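PDB 3H9P: putative triphosphoribosyl-dephospho-coA synthase from Archaeoglobus fulgidus DSM 4304, which is of unknown function but may bind ATP and act as a triphosphoribosyl-dephospho-CoA synthase. Local coordinates for residues I156-S170 and L235-R249. Sequence-based numbering, arbitrary orientation.
Sequences ISIEGAKFLLSFGNS and LTASSIFLALAEGWR
Ser157 and Ser239 mark the tight end of a crossing between helices 156-167 and 235-246, whose axes come within 7.6 Å at -62°. Small residues suit this spot, where Ser157 CA and Ser239 CA lie 4.3 Å apart. Ser239 lodges its side chain among Ser157, Gly160, Ala161 and Leu164, its OG 3.3 Å from Gly160 CA, where a CB on Gly160 would collide with it. A serine also suits the place because its buried OG has Ser157 O and Leu235 O, each 3.0 Å away, as possible acceptors. Reciprocally, Ser157 fits among Leu235, Ser238, Ser239 and Leu242; its OG lies 2.6 Å from Ser238 OG in a hydrogen bond and also hydrogen-bonds Glu149, so this buried hydroxyl has two polar partners. Farther along, the short methyl of Ala161 packs on Leu242 and Ala243, while Leu164 sends CD1 to Ile240 and Ala243.

Beyond the helices, each of which gives way to a glycine with positive phi, the Trp248 indole is sandwiched. Leu164 CB lies over one face and Asn169 CA over the other, both as CH-pi contacts. Asn169, its CG turned roughly opposite the backbone N (chi1 -152°), lays its amide nearly parallel to the indole, 16° apart, and ND2 donates a nearly straight 2.8 Å bond to Trp248 O, approaching from above the carbonyl plane. Leu165 CD2 packs against Trp248 CB at 3.6 Å. An alanine at Trp248 would take away the ring and is likely to leave Leu164 and Asn169 facing a gap. This is a steep helix crossing with reciprocal serine knobs in holes, in an all-helical fold, with the C-terminal tail held against the turn between helices 155-167 and 171-182.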
loop_
_atom_site.group_PDB
_atom_site.type_symbol
_atom_site.label_atom_id
_atom_site.label_comp_id
_atom_site.label_asym_id
_atom_site.label_seq_id
_atom_site.Cartn_x
_atom_site.Cartn_y
_atom_site.Cartn_z
ATOM N N ILE A 156 -14.444 -14.372 -2.329
ATOM C CA ILE A 156 -14.050 -14.619 -3.713
ATOM C C ILE A 156 -13.767 -16.105 -4.011
ATOM O O ILE A 156 -14.210 -16.642 -5.013
ATOM C CB ILE A 156 -12.863 -13.725 -4.110
ATOM C CG1 ILE A 156 -13.294 -12.252 -3.964
ATOM C CG2 ILE A 156 -12.440 -14.017 -5.533
ATOM C CD1 ILE A 156 -12.132 -11.214 -3.749
ATOM N N SER A 157 -13.092 -16.789 -3.108
ATOM C CA SER A 157 -12.755 -18.176 -3.306
ATOM C C SER A 157 -13.978 -19.081 -3.400
ATOM O O SER A 157 -14.015 -19.997 -4.226
ATOM C CB SER A 157 -11.831 -18.642 -2.162
ATOM O OG SER A 157 -10.656 -17.839 -2.170
ATOM N N ILE A 158 -14.945 -18.833 -2.528
ATOM C CA ILE A 158 -16.248 -19.529 -2.503
ATOM C C ILE A 158 -17.041 -19.327 -3.792
ATOM O O ILE A 158 -17.552 -20.292 -4.364
ATOM C CB ILE A 158 -17.119 -19.054 -1.295
ATOM C CG1 ILE A 158 -16.478 -19.529 0.001
ATOM C CG2 ILE A 158 -18.605 -19.551 -1.394
ATOM C CD1 ILE A 158 -16.957 -18.784 1.229
ATOM N N GLU A 159 -17.101 -18.088 -4.256
ATOM C CA GLU A 159 -17.763 -17.741 -5.520
ATOM C C GLU A 159 -17.051 -18.434 -6.680
ATOM O O GLU A 159 -17.700 -18.962 -7.584
ATOM C CB GLU A 159 -17.796 -16.199 -5.719
ATOM C CG GLU A 159 -18.038 -15.756 -7.146
ATOM C CD GLU A 159 -17.631 -14.312 -7.436
ATOM O OE1 GLU A 159 -16.982 -13.633 -6.577
ATOM O OE2 GLU A 159 -17.959 -13.845 -8.563
ATOM N N GLY A 160 -15.721 -18.439 -6.652
ATOM C CA GLY A 160 -14.946 -19.185 -7.634
ATOM C C GLY A 160 -15.234 -20.690 -7.534
ATOM O O GLY A 160 -15.370 -21.368 -8.578
ATOM N N ALA A 161 -15.383 -21.207 -6.305
ATOM C CA ALA A 161 -15.642 -22.632 -6.148
ATOM C C ALA A 161 -17.009 -23.012 -6.757
ATOM O O ALA A 161 -17.135 -23.972 -7.531
ATOM C CB ALA A 161 -15.564 -23.028 -4.693
ATOM N N LYS A 162 -18.022 -22.226 -6.432
ATOM C CA LYS A 162 -19.333 -22.397 -7.031
ATOM C C LYS A 162 -19.283 -22.311 -8.571
ATOM O O LYS A 162 -19.977 -23.056 -9.250
ATOM C CB LYS A 162 -20.290 -21.376 -6.455
ATOM C CG LYS A 162 -20.526 -21.509 -4.951
ATOM C CD LYS A 162 -21.532 -20.438 -4.475
ATOM C CE LYS A 162 -22.107 -20.780 -3.114
ATOM N NZ LYS A 162 -22.585 -19.569 -2.364
ATOM N N PHE A 163 -18.447 -21.433 -9.119
ATOM C CA PHE A 163 -18.311 -21.321 -10.562
ATOM C C PHE A 163 -17.842 -22.665 -11.149
ATOM O O PHE A 163 -18.458 -23.200 -12.084
ATOM C CB PHE A 163 -17.324 -20.201 -10.870
ATOM C CG PHE A 163 -17.187 -19.842 -12.343
ATOM C CD1 PHE A 163 -17.920 -18.792 -12.887
ATOM C CD2 PHE A 163 -16.252 -20.489 -13.143
ATOM C CE1 PHE A 163 -17.766 -18.419 -14.231
ATOM C CE2 PHE A 163 -16.086 -20.146 -14.486
ATOM C CZ PHE A 163 -16.837 -19.096 -15.037
ATOM N N LEU A 164 -16.759 -23.203 -10.584
ATOM C CA LEU A 164 -16.170 -24.493 -10.988
ATOM C C LEU A 164 -17.151 -25.628 -10.862
ATOM O O LEU A 164 -17.319 -26.424 -11.800
ATOM C CB LEU A 164 -14.929 -24.825 -10.151
ATOM C CG LEU A 164 -13.664 -23.980 -10.373
ATOM C CD1 LEU A 164 -12.636 -24.205 -9.234
ATOM C CD2 LEU A 164 -13.022 -24.160 -11.810
ATOM N N LEU A 165 -17.792 -25.706 -9.694
ATOM C CA LEU A 165 -18.774 -26.735 -9.440
ATOM C C LEU A 165 -19.896 -26.732 -10.473
ATOM O O LEU A 165 -20.333 -27.800 -10.861
ATOM C CB LEU A 165 -19.346 -26.643 -8.023
ATOM C CG LEU A 165 -18.416 -26.882 -6.823
ATOM C CD1 LEU A 165 -19.302 -26.910 -5.590
ATOM C CD2 LEU A 165 -17.591 -28.179 -6.958
ATOM N N SER A 166 -20.359 -25.567 -10.937
ATOM C CA SER A 166 -21.424 -25.592 -11.964
ATOM C C SER A 166 -20.900 -26.063 -13.299
ATOM O O SER A 166 -21.667 -26.458 -14.167
ATOM C CB SER A 166 -22.186 -24.269 -12.097
ATOM O OG SER A 166 -21.327 -23.209 -12.415
ATOM N N PHE A 167 -19.583 -26.087 -13.432
ATOM C CA PHE A 167 -18.952 -26.454 -14.689
ATOM C C PHE A 167 -18.753 -27.947 -14.849
ATOM O O PHE A 167 -19.236 -28.528 -15.815
ATOM C CB PHE A 167 -17.606 -25.764 -14.823
ATOM C CG PHE A 167 -17.500 -24.890 -16.008
ATOM C CD1 PHE A 167 -17.622 -23.513 -15.870
ATOM C CD2 PHE A 167 -17.293 -25.432 -17.265
ATOM C CE1 PHE A 167 -17.545 -22.694 -16.969
ATOM C CE2 PHE A 167 -17.217 -24.614 -18.379
ATOM C CZ PHE A 167 -17.341 -23.246 -18.226
ATOM N N GLY A 168 -18.039 -28.575 -13.921
ATOM C CA GLY A 168 -17.611 -29.943 -14.118
ATOM C C GLY A 168 -16.106 -30.053 -13.936
ATOM O O GLY A 168 -15.355 -29.103 -14.213
ATOM N N ASN A 169 -15.649 -31.203 -13.451
ATOM C CA ASN A 169 -14.229 -31.366 -13.231
ATOM C C ASN A 169 -13.495 -31.405 -14.557
ATOM O O ASN A 169 -13.588 -32.398 -15.299
ATOM C CB ASN A 169 -13.912 -32.591 -12.374
ATOM C CG ASN A 169 -12.620 -32.426 -11.595
ATOM O OD1 ASN A 169 -11.576 -32.047 -12.151
ATOM N ND2 ASN A 169 -12.682 -32.694 -10.292
ATOM N N SER A 170 -12.806 -30.307 -14.871
ATOM C CA SER A 170 -12.055 -30.197 -16.121
ATOM C C SER A 170 -11.053 -29.075 -16.013
ATOM O O SER A 170 -11.230 -28.165 -15.220
ATOM C CB SER A 170 -12.993 -29.964 -17.327
ATOM O OG SER A 170 -13.601 -28.677 -17.294
ATOM N N LEU A 235 -6.155 -16.627 -6.542
ATOM C CA LEU A 235 -7.561 -16.834 -6.186
ATOM C C LEU A 235 -8.155 -18.006 -6.938
ATOM O O LEU A 235 -9.115 -18.650 -6.484
ATOM C CB LEU A 235 -8.365 -15.568 -6.470
ATOM C CG LEU A 235 -8.095 -14.418 -5.485
ATOM C CD1 LEU A 235 -8.415 -13.047 -6.104
ATOM C CD2 LEU A 235 -8.867 -14.586 -4.186
ATOM N N THR A 236 -7.590 -18.309 -8.095
ATOM C CA THR A 236 -8.079 -19.446 -8.842
ATOM C C THR A 236 -7.717 -20.733 -8.067
ATOM O O THR A 236 -8.495 -21.677 -7.991
ATOM C CB THR A 236 -7.486 -19.402 -10.241
ATOM O OG1 THR A 236 -7.980 -18.222 -10.854
ATOM C CG2 THR A 236 -7.874 -20.643 -11.100
ATOM N N ALA A 237 -6.548 -20.726 -7.454
ATOM C CA ALA A 237 -6.061 -21.873 -6.720
ATOM C C ALA A 237 -6.839 -22.070 -5.451
ATOM O O ALA A 237 -7.140 -23.197 -5.098
ATOM C CB ALA A 237 -4.549 -21.710 -6.398
ATOM N N SER A 238 -7.135 -21.000 -4.732
ATOM C CA SER A 238 -7.863 -21.179 -3.483
ATOM C C SER A 238 -9.302 -21.673 -3.780
ATOM O O SER A 238 -9.854 -22.463 -3.007
ATOM C CB SER A 238 -7.852 -19.897 -2.654
ATOM O OG SER A 238 -8.502 -18.852 -3.331
ATOM N N SER A 239 -9.885 -21.187 -4.893
ATOM C CA SER A 239 -11.191 -21.646 -5.376
ATOM C C SER A 239 -11.201 -23.152 -5.723
ATOM O O SER A 239 -12.186 -23.820 -5.443
ATOM C CB SER A 239 -11.624 -20.864 -6.631
ATOM O OG SER A 239 -11.939 -19.542 -6.321
ATOM N N ILE A 240 -10.132 -23.636 -6.381
ATOM C CA ILE A 240 -9.967 -25.045 -6.696
ATOM C C ILE A 240 -9.960 -25.854 -5.409
ATOM O O ILE A 240 -10.647 -26.847 -5.299
ATOM C CB ILE A 240 -8.653 -25.339 -7.508
ATOM C CG1 ILE A 240 -8.720 -24.762 -8.930
ATOM C CG2 ILE A 240 -8.411 -26.864 -7.631
ATOM C CD1 ILE A 240 -7.378 -24.755 -9.681
ATOM N N PHE A 241 -9.184 -25.402 -4.426
ATOM C CA PHE A 241 -9.133 -26.071 -3.152
ATOM C C PHE A 241 -10.520 -26.199 -2.527
ATOM O O PHE A 241 -10.905 -27.268 -2.106
ATOM C CB PHE A 241 -8.136 -25.466 -2.148
ATOM C CG PHE A 241 -8.085 -26.262 -0.833
ATOM C CD1 PHE A 241 -7.389 -27.461 -0.754
ATOM C CD2 PHE A 241 -8.843 -25.875 0.266
ATOM C CE1 PHE A 241 -7.394 -28.247 0.419
ATOM C CE2 PHE A 241 -8.859 -26.644 1.452
ATOM C CZ PHE A 241 -8.138 -27.839 1.522
ATOM N N LEU A 242 -11.259 -25.106 -2.440
ATOM C CA LEU A 242 -12.635 -25.217 -1.919
ATOM C C LEU A 242 -13.528 -26.144 -2.738
ATOM O O LEU A 242 -14.257 -26.966 -2.167
ATOM C CB LEU A 242 -13.285 -23.843 -1.732
ATOM C CG LEU A 242 -12.544 -22.995 -0.692
ATOM C CD1 LEU A 242 -13.064 -21.546 -0.589
ATOM C CD2 LEU A 242 -12.582 -23.702 0.682
ATOM N N ALA A 243 -13.450 -26.063 -4.065
ATOM C CA ALA A 243 -14.322 -26.905 -4.898
ATOM C C ALA A 243 -14.028 -28.402 -4.690
ATOM O O ALA A 243 -14.963 -29.252 -4.694
ATOM C CB ALA A 243 -14.220 -26.508 -6.385
ATOM N N LEU A 244 -12.731 -28.708 -4.535
ATOM C CA LEU A 244 -12.256 -30.082 -4.233
ATOM C C LEU A 244 -12.823 -30.601 -2.931
ATOM O O LEU A 244 -13.278 -31.756 -2.850
ATOM C CB LEU A 244 -10.731 -30.140 -4.129
ATOM C CG LEU A 244 -9.956 -29.934 -5.432
ATOM C CD1 LEU A 244 -8.486 -29.952 -5.147
ATOM C CD2 LEU A 244 -10.330 -31.004 -6.482
ATOM N N ALA A 245 -12.806 -29.747 -1.914
ATOM C CA ALA A 245 -13.292 -30.167 -0.625
ATOM C C ALA A 245 -14.780 -30.342 -0.663
ATOM O O ALA A 245 -15.306 -31.194 0.025
ATOM C CB ALA A 245 -12.907 -29.193 0.453
ATOM N N GLU A 246 -15.460 -29.542 -1.478
ATOM C CA GLU A 246 -16.928 -29.614 -1.554
ATOM C C GLU A 246 -17.378 -30.901 -2.273
ATOM O O GLU A 246 -18.355 -31.540 -1.901
ATOM C CB GLU A 246 -17.486 -28.357 -2.245
ATOM C CG GLU A 246 -19.022 -28.234 -2.233
ATOM C CD GLU A 246 -19.651 -28.246 -0.825
ATOM O OE1 GLU A 246 -19.014 -27.842 0.169
ATOM O OE2 GLU A 246 -20.822 -28.655 -0.725
ATOM N N GLY A 247 -16.637 -31.274 -3.306
ATOM C CA GLY A 247 -16.914 -32.476 -4.094
ATOM C C GLY A 247 -17.154 -31.986 -5.496
ATOM O O GLY A 247 -18.250 -31.571 -5.815
ATOM N N TRP A 248 -16.115 -32.017 -6.320
ATOM C CA TRP A 248 -16.161 -31.528 -7.695
ATOM C C TRP A 248 -16.117 -32.727 -8.655
ATOM O O TRP A 248 -15.062 -33.267 -8.959
ATOM C CB TRP A 248 -15.016 -30.518 -7.917
ATOM C CG TRP A 248 -14.974 -29.805 -9.257
ATOM C CD1 TRP A 248 -16.013 -29.602 -10.139
ATOM C CD2 TRP A 248 -13.824 -29.185 -9.847
ATOM N NE1 TRP A 248 -15.564 -28.904 -11.248
ATOM C CE2 TRP A 248 -14.230 -28.638 -11.093
ATOM C CE3 TRP A 248 -12.485 -29.058 -9.455
ATOM C CZ2 TRP A 248 -13.342 -27.987 -11.950
ATOM C CZ3 TRP A 248 -11.604 -28.383 -10.299
ATOM C CH2 TRP A 248 -12.038 -27.860 -11.537
ATOM N N ARG A 249 -17.293 -33.147 -9.121
ATOM C CA ARG A 249 -17.437 -34.430 -9.833
ATOM C C ARG A 249 -17.707 -34.097 -11.280
ATOM O O ARG A 249 -18.836 -33.671 -11.559
ATOM C CB ARG A 249 -18.625 -35.256 -9.298
ATOM C CG ARG A 249 -19.060 -34.989 -7.838
ATOM C CD ARG A 249 -18.729 -36.173 -6.951
ATOM N NE ARG A 249 -19.131 -35.996 -5.549
ATOM C CZ ARG A 249 -18.289 -36.104 -4.520
ATOM N NH1 ARG A 249 -17.020 -36.384 -4.735
ATOM N NH2 ARG A 249 -18.711 -35.961 -3.270
ATOM O OXT ARG A 249 -16.828 -34.226 -12.156
#